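PDB 3MOI: probable dehydrogenase from Bordetella bronchiseptica, which probably catalyses NAD(P)-dependent oxidation or reduction of a still unidentified substrate, as other GFO/IDH/MocA-family oxidoreductases do. Local coordinates for residues 76-81 and 105-110; 160-165 and 272-277. All blocks are in the same frame, centred on the assembly; numbering follows the deposited sequence.

Interaction 1 of 2, residues 76-81 and 105-110; sequences FHCEHV and DRMIEA
The imidazole atom ND1 of H77 is gripped by two backbone carbonyls, by L97 O and weakly by P96 O, while H77 C lies beside M107 SD across the contact. ND1 thus faces the loop after strand 90-93, and NE2 of the same ring, more weakly, S72 O in the loop after strand 67-70; the ring turns away from helix 101-114.

No hydrogen bond joins the two segments, and sulfur and methyl contacts do the work. M107 lays its thioether along the backbone of C78, with SD 3.8 Å from C78 CA. A bend at its last torsion (chi3 -92°) then brings CE to within 4.1 Å of C78 CB. C78 points its own sulfur at the other helix: SG stands anti to the backbone N (chi1 -178°), 4.1 Å from M107 CG and 3.6 Å from R106 NH1, set obliquely to that guanidinium at the exposed border of an otherwise buried contact. One turn on, V81 meets M107 nearly at a right angle, its CG1 4.0 Å from M107 CG.

The short axes run 9.2 Å apart and only 11° from parallel. Helices 77-86 and 101-114 are successive connections of the parallel sheet, each leading to the next strand, and such side-by-side, nearly parallel packing is characteristic of beta-alpha-beta units in a Rossmann fold.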
loop_
_atom_site.group_PDB
_atom_site.type_symbol
_atom_site.label_atom_id
_atom_site.label_comp_id
_atom_site.label_asym_id
_atom_site.label_seq_id
_atom_site.Cartn_x
_atom_site.Cartn_y
_atom_site.Cartn_z
ATOM N N PHE A 76 14.369 29.251 10.813
ATOM C CA PHE A 76 13.996 30.656 10.840
ATOM C C PHE A 76 12.500 30.891 10.802
ATOM O O PHE A 76 12.067 32.018 10.913
ATOM C CB PHE A 76 14.655 31.388 9.674
ATOM C CG PHE A 76 16.130 31.489 9.805
ATOM C CD1 PHE A 76 16.687 32.401 10.679
ATOM C CD2 PHE A 76 16.966 30.639 9.099
ATOM C CE1 PHE A 76 18.079 32.485 10.833
ATOM C CE2 PHE A 76 18.321 30.683 9.255
ATOM C CZ PHE A 76 18.895 31.624 10.114
ATOM N N HIS A 77 11.684 29.849 10.650
ATOM C CA HIS A 77 10.243 30.070 10.479
ATOM C C HIS A 77 9.566 30.724 11.661
ATOM O O HIS A 77 8.786 31.641 11.496
ATOM C CB HIS A 77 9.539 28.798 10.179
ATOM C CG HIS A 77 9.816 28.260 8.823
ATOM N ND1 HIS A 77 9.397 27.010 8.434
ATOM C CD2 HIS A 77 10.438 28.795 7.758
ATOM C CE1 HIS A 77 9.756 26.803 7.180
ATOM N NE2 HIS A 77 10.402 27.861 6.750
ATOM N N CYS A 78 9.854 30.276 12.847
ATOM C CA CYS A 78 9.231 30.854 14.019
ATOM C C CYS A 78 9.380 32.370 14.086
ATOM O O CYS A 78 8.379 33.123 14.191
ATOM C CB CYS A 78 9.801 30.236 15.305
ATOM S SG CYS A 78 9.013 30.886 16.776
ATOM N N GLU A 79 10.613 32.842 14.051
ATOM C CA GLU A 79 10.790 34.285 14.196
ATOM C C GLU A 79 10.269 35.031 12.965
ATOM O O GLU A 79 9.812 36.137 13.077
ATOM C CB GLU A 79 12.257 34.663 14.465
ATOM C CG GLU A 79 13.187 34.394 13.265
ATOM C CD GLU A 79 14.680 34.484 13.635
ATOM O OE1 GLU A 79 15.239 35.619 13.336
ATOM O OE2 GLU A 79 15.250 33.448 14.209
ATOM N N HIS A 80 10.337 34.410 11.801
ATOM C CA HIS A 80 9.827 35.080 10.602
ATOM C C HIS A 80 8.298 35.232 10.725
ATOM O O HIS A 80 7.725 36.262 10.417
ATOM C CB HIS A 80 10.237 34.333 9.308
ATOM C CG HIS A 80 11.623 34.632 8.811
ATOM N ND1 HIS A 80 12.237 33.870 7.825
ATOM C CD2 HIS A 80 12.498 35.624 9.124
ATOM C CE1 HIS A 80 13.432 34.383 7.561
ATOM N NE2 HIS A 80 13.616 35.446 8.337
ATOM N N VAL A 81 7.646 34.221 11.275
ATOM C CA VAL A 81 6.207 34.270 11.435
ATOM C C VAL A 81 5.789 35.261 12.503
ATOM O O VAL A 81 4.839 36.051 12.310
ATOM C CB VAL A 81 5.648 32.870 11.684
ATOM C CG1 VAL A 81 4.328 32.942 12.444
ATOM C CG2 VAL A 81 5.527 32.118 10.316
ATOM N N ASP A 105 3.778 26.760 19.233
ATOM C CA ASP A 105 2.881 27.489 20.115
ATOM C C ASP A 105 3.151 28.951 20.004
ATOM O O ASP A 105 2.220 29.709 20.001
ATOM C CB ASP A 105 2.989 27.054 21.596
ATOM C CG ASP A 105 2.346 25.683 21.847
ATOM O OD1 ASP A 105 1.577 25.182 20.946
ATOM O OD2 ASP A 105 2.593 25.103 22.929
ATOM N N ARG A 106 4.407 29.358 19.907
ATOM C CA ARG A 106 4.681 30.781 19.783
ATOM C C ARG A 106 4.105 31.341 18.504
ATOM O O ARG A 106 3.680 32.515 18.464
ATOM C CB ARG A 106 6.186 31.109 19.779
ATOM C CG ARG A 106 6.957 30.951 21.114
ATOM C CD ARG A 106 8.413 31.567 20.894
ATOM N NE ARG A 106 8.311 33.023 20.610
ATOM C CZ ARG A 106 9.151 33.756 19.869
ATOM N NH1 ARG A 106 10.202 33.228 19.216
ATOM N NH2 ARG A 106 8.908 35.050 19.756
ATOM N N MET A 107 4.083 30.516 17.474
ATOM C CA MET A 107 3.577 30.928 16.143
ATOM C C MET A 107 2.037 31.126 16.186
ATOM O O MET A 107 1.498 32.169 15.747
ATOM C CB MET A 107 4.030 29.922 15.065
ATOM C CG MET A 107 5.591 29.945 14.727
ATOM S SD MET A 107 6.249 28.583 13.751
ATOM C CE MET A 107 6.672 27.658 15.043
ATOM N N ILE A 108 1.356 30.174 16.810
ATOM C CA ILE A 108 -0.085 30.209 16.960
ATOM C C ILE A 108 -0.460 31.477 17.744
ATOM O O ILE A 108 -1.309 32.257 17.322
ATOM C CB ILE A 108 -0.576 28.889 17.634
ATOM C CG1 ILE A 108 -0.420 27.713 16.619
ATOM C CG2 ILE A 108 -2.017 28.978 18.158
ATOM C CD1 ILE A 108 -0.476 26.294 17.234
ATOM N N GLU A 109 0.242 31.725 18.835
ATOM C CA GLU A 109 -0.143 32.781 19.728
ATOM C C GLU A 109 0.044 34.137 19.038
ATOM O O GLU A 109 -0.839 34.995 19.060
ATOM C CB GLU A 109 0.584 32.612 21.062
ATOM C CG GLU A 109 0.181 31.287 21.786
ATOM C CD GLU A 109 1.051 30.860 23.029
ATOM O OE1 GLU A 109 2.210 31.325 23.202
ATOM O OE2 GLU A 109 0.553 30.033 23.849
ATOM N N ALA A 110 1.130 34.261 18.300
ATOM C CA ALA A 110 1.389 35.492 17.552
ATOM C C ALA A 110 0.346 35.729 16.445
ATOM O O ALA A 110 -0.180 36.835 16.293
ATOM C CB ALA A 110 2.795 35.467 16.960
#

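Interaction 2 of 2, residues 160-165 and 272-277; sequences PRRPEE and ELRRSR
The guanidinium of R274 lies close to those of both R161 and R162, and the carboxylate of E165 lies between R161 and R274. The motif is a salt-bridge network of R161, E165 and R274, joining the loop after strand 145-153 of the GFO/IDH/MocA C-terminal domain to helix 270-278. No hydrogen bond links the two segments themselves, but R161 N bonds the carboxylate of E270, just before 272-277 on the same helix.

Within the loop both carboxylate oxygens of E165 accept a bond. OE1 takes the backbone N of R162 at 2.8 Å, on the anti side, and OE2 takes R161 NH1 on the syn side at 3.2 Å. R161 is steadied further by F156, whose carbonyl takes NH2 and whose ring makes a cation-pi contact. Toward R274 the attraction is of charge alone: E165 OE1 sits over one face of that guanidinium, 3.4 Å from NH1, with no N-H directed at it. R162 NH1 comes to the edge of the same group, the two planes 72° apart. The carboxylate probably offsets much of the gathered positive charge.

R274 turns sharply at chi2 (16°, nearly eclipsed) past P160 O, a fit too tight to be trusted in detail; NE is poorly angled for a bond to that oxygen. R162, extended from CG to NE, runs on to the helix, where NH2 lies 3.3 Å from R275 CB. Away from the charged groups, P160 CG lies 3.8 Å from L273 CD1.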
loop_
_atom_site.group_PDB
_atom_site.type_symbol
_atom_site.label_atom_id
_atom_site.label_comp_id
_atom_site.label_asym_id
_atom_site.label_seq_id
_atom_site.Cartn_x
_atom_site.Cartn_y
_atom_site.Cartn_z
ATOM N N PRO A 160 20.458 15.931 -4.665
ATOM C CA PRO A 160 21.582 16.647 -4.075
ATOM C C PRO A 160 21.244 17.424 -2.798
ATOM O O PRO A 160 20.368 18.257 -2.827
ATOM C CB PRO A 160 21.991 17.615 -5.195
ATOM C CG PRO A 160 21.624 16.913 -6.436
ATOM C CD PRO A 160 20.359 16.172 -6.115
ATOM N N ARG A 161 21.994 17.181 -1.720
ATOM C CA ARG A 161 21.674 17.713 -0.403
ATOM C C ARG A 161 22.849 18.341 0.311
ATOM O O ARG A 161 23.999 17.931 0.147
ATOM C CB ARG A 161 21.180 16.586 0.492
ATOM C CG ARG A 161 20.008 15.811 -0.037
ATOM C CD ARG A 161 18.673 16.468 0.271
ATOM N NE ARG A 161 17.608 15.721 -0.396
ATOM C CZ ARG A 161 16.432 16.221 -0.777
ATOM N NH1 ARG A 161 16.102 17.502 -0.581
ATOM N NH2 ARG A 161 15.572 15.415 -1.387
ATOM N N ARG A 162 22.535 19.312 1.151
ATOM C CA ARG A 162 23.501 19.860 2.065
ATOM C C ARG A 162 23.610 18.867 3.223
ATOM O O ARG A 162 22.659 18.136 3.506
ATOM C CB ARG A 162 23.045 21.252 2.530
ATOM C CG ARG A 162 23.050 22.303 1.397
ATOM C CD ARG A 162 22.764 23.719 1.915
ATOM N NE ARG A 162 22.888 24.785 0.886
ATOM C CZ ARG A 162 21.910 25.226 0.077
ATOM N NH1 ARG A 162 20.677 24.704 0.101
ATOM N NH2 ARG A 162 22.171 26.209 -0.771
ATOM N N PRO A 163 24.764 18.823 3.894
ATOM C CA PRO A 163 24.961 17.782 4.898
ATOM C C PRO A 163 24.051 17.888 6.115
ATOM O O PRO A 163 23.693 16.867 6.686
ATOM C CB PRO A 163 26.438 17.918 5.271
ATOM C CG PRO A 163 26.727 19.389 5.066
ATOM C CD PRO A 163 25.848 19.818 3.903
ATOM N N GLU A 164 23.620 19.071 6.504
ATOM C CA GLU A 164 22.554 19.133 7.515
ATOM C C GLU A 164 21.211 18.471 7.095
ATOM O O GLU A 164 20.406 18.084 7.958
ATOM C CB GLU A 164 22.286 20.562 7.947
ATOM C CG GLU A 164 21.835 21.515 6.796
ATOM C CD GLU A 164 23.003 22.344 6.174
ATOM O OE1 GLU A 164 24.191 21.843 6.148
ATOM O OE2 GLU A 164 22.683 23.490 5.725
ATOM N N GLU A 165 20.937 18.352 5.801
ATOM C CA GLU A 165 19.707 17.676 5.380
ATOM C C GLU A 165 19.763 16.145 5.532
ATOM O O GLU A 165 18.729 15.482 5.322
ATOM C CB GLU A 165 19.404 17.974 3.924
ATOM C CG GLU A 165 18.960 19.354 3.614
ATOM C CD GLU A 165 18.783 19.512 2.109
ATOM O OE1 GLU A 165 19.776 19.789 1.428
ATOM O OE2 GLU A 165 17.660 19.328 1.602
ATOM N N GLU A 272 27.383 22.021 -3.333
ATOM C CA GLU A 272 27.490 22.875 -4.533
ATOM C C GLU A 272 26.564 22.435 -5.655
ATOM O O GLU A 272 25.959 23.276 -6.326
ATOM C CB GLU A 272 28.943 22.897 -5.110
ATOM C CG GLU A 272 29.714 24.228 -4.959
ATOM C CD GLU A 272 29.114 25.454 -5.735
ATOM O OE1 GLU A 272 29.384 25.595 -6.958
ATOM O OE2 GLU A 272 28.408 26.292 -5.103
ATOM N N LEU A 273 26.490 21.131 -5.903
ATOM C CA LEU A 273 25.593 20.670 -6.937
ATOM C C LEU A 273 24.181 21.111 -6.546
ATOM O O LEU A 273 23.397 21.546 -7.407
ATOM C CB LEU A 273 25.649 19.164 -7.100
ATOM C CG LEU A 273 25.420 18.640 -8.522
ATOM C CD1 LEU A 273 24.854 17.228 -8.428
ATOM C CD2 LEU A 273 24.517 19.527 -9.404
ATOM N N ARG A 274 23.893 21.029 -5.241
ATOM C CA ARG A 274 22.591 21.353 -4.708
ATOM C C ARG A 274 22.225 22.813 -5.045
ATOM O O ARG A 274 21.251 23.090 -5.767
ATOM C CB ARG A 274 22.566 21.058 -3.176
ATOM C CG ARG A 274 21.199 21.151 -2.438
ATOM C CD ARG A 274 20.037 21.148 -3.427
ATOM N NE ARG A 274 18.699 20.746 -2.968
ATOM C CZ ARG A 274 18.078 21.115 -1.857
ATOM N NH1 ARG A 274 18.642 21.899 -0.948
ATOM N NH2 ARG A 274 16.860 20.686 -1.682
ATOM N N ARG A 275 23.032 23.747 -4.571
ATOM C CA ARG A 275 22.696 25.144 -4.775
ATOM C C ARG A 275 22.865 25.640 -6.209
ATOM O O ARG A 275 22.231 26.619 -6.566
ATOM C CB ARG A 275 23.431 26.052 -3.790
ATOM C CG ARG A 275 24.834 26.343 -4.124
ATOM C CD ARG A 275 25.151 27.837 -4.039
ATOM N NE ARG A 275 26.315 28.077 -4.879
ATOM C CZ ARG A 275 26.280 28.530 -6.130
ATOM N NH1 ARG A 275 27.422 28.662 -6.796
ATOM N NH2 ARG A 275 25.132 28.874 -6.718
ATOM N N SER A 276 23.676 24.964 -7.024
ATOM C CA SER A 276 23.858 25.370 -8.437
ATOM C C SER A 276 22.788 24.782 -9.365
ATOM O O SER A 276 22.565 25.309 -10.458
ATOM C CB SER A 276 25.291 25.065 -8.971
ATOM O OG SER A 276 25.486 23.683 -9.263
ATOM N N ARG A 277 22.146 23.688 -8.955
ATOM C CA ARG A 277 21.105 23.080 -9.787
ATOM C C ARG A 277 19.718 23.593 -9.417
ATOM O O ARG A 277 18.887 23.873 -10.287
ATOM C CB ARG A 277 21.111 21.561 -9.703
ATOM C CG ARG A 277 20.495 20.978 -10.965
ATOM C CD ARG A 277 19.821 19.647 -10.776
ATOM N NE ARG A 277 20.487 18.541 -11.475
ATOM C CZ ARG A 277 19.978 17.302 -11.547
ATOM N NH1 ARG A 277 18.800 17.042 -10.967
ATOM N NH2 ARG A 277 20.640 16.317 -12.188
#

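How the interactions relate
The two interactions follow one another along the chain and do not touch: their centres are 27 Å apart and their nearest atoms about 9 Å. Interaction 1 belongs to the Rossmann-type half, which probably binds NAD(P), pairing two helices beside the parallel sheet, whereas 160-165 comes from the C-terminal half. They differ in character as well, one mainly buried and apolar, the other partly buried and charged. The 76-81 segment follows strand 67-70 at the C-terminal end of the parallel strands, where Rossmann folds usually bind the dinucleotide. In interaction 2 the side chain of R162 lies near, without touching, a glycine-rich sequence consistent with a GxGxxG turn.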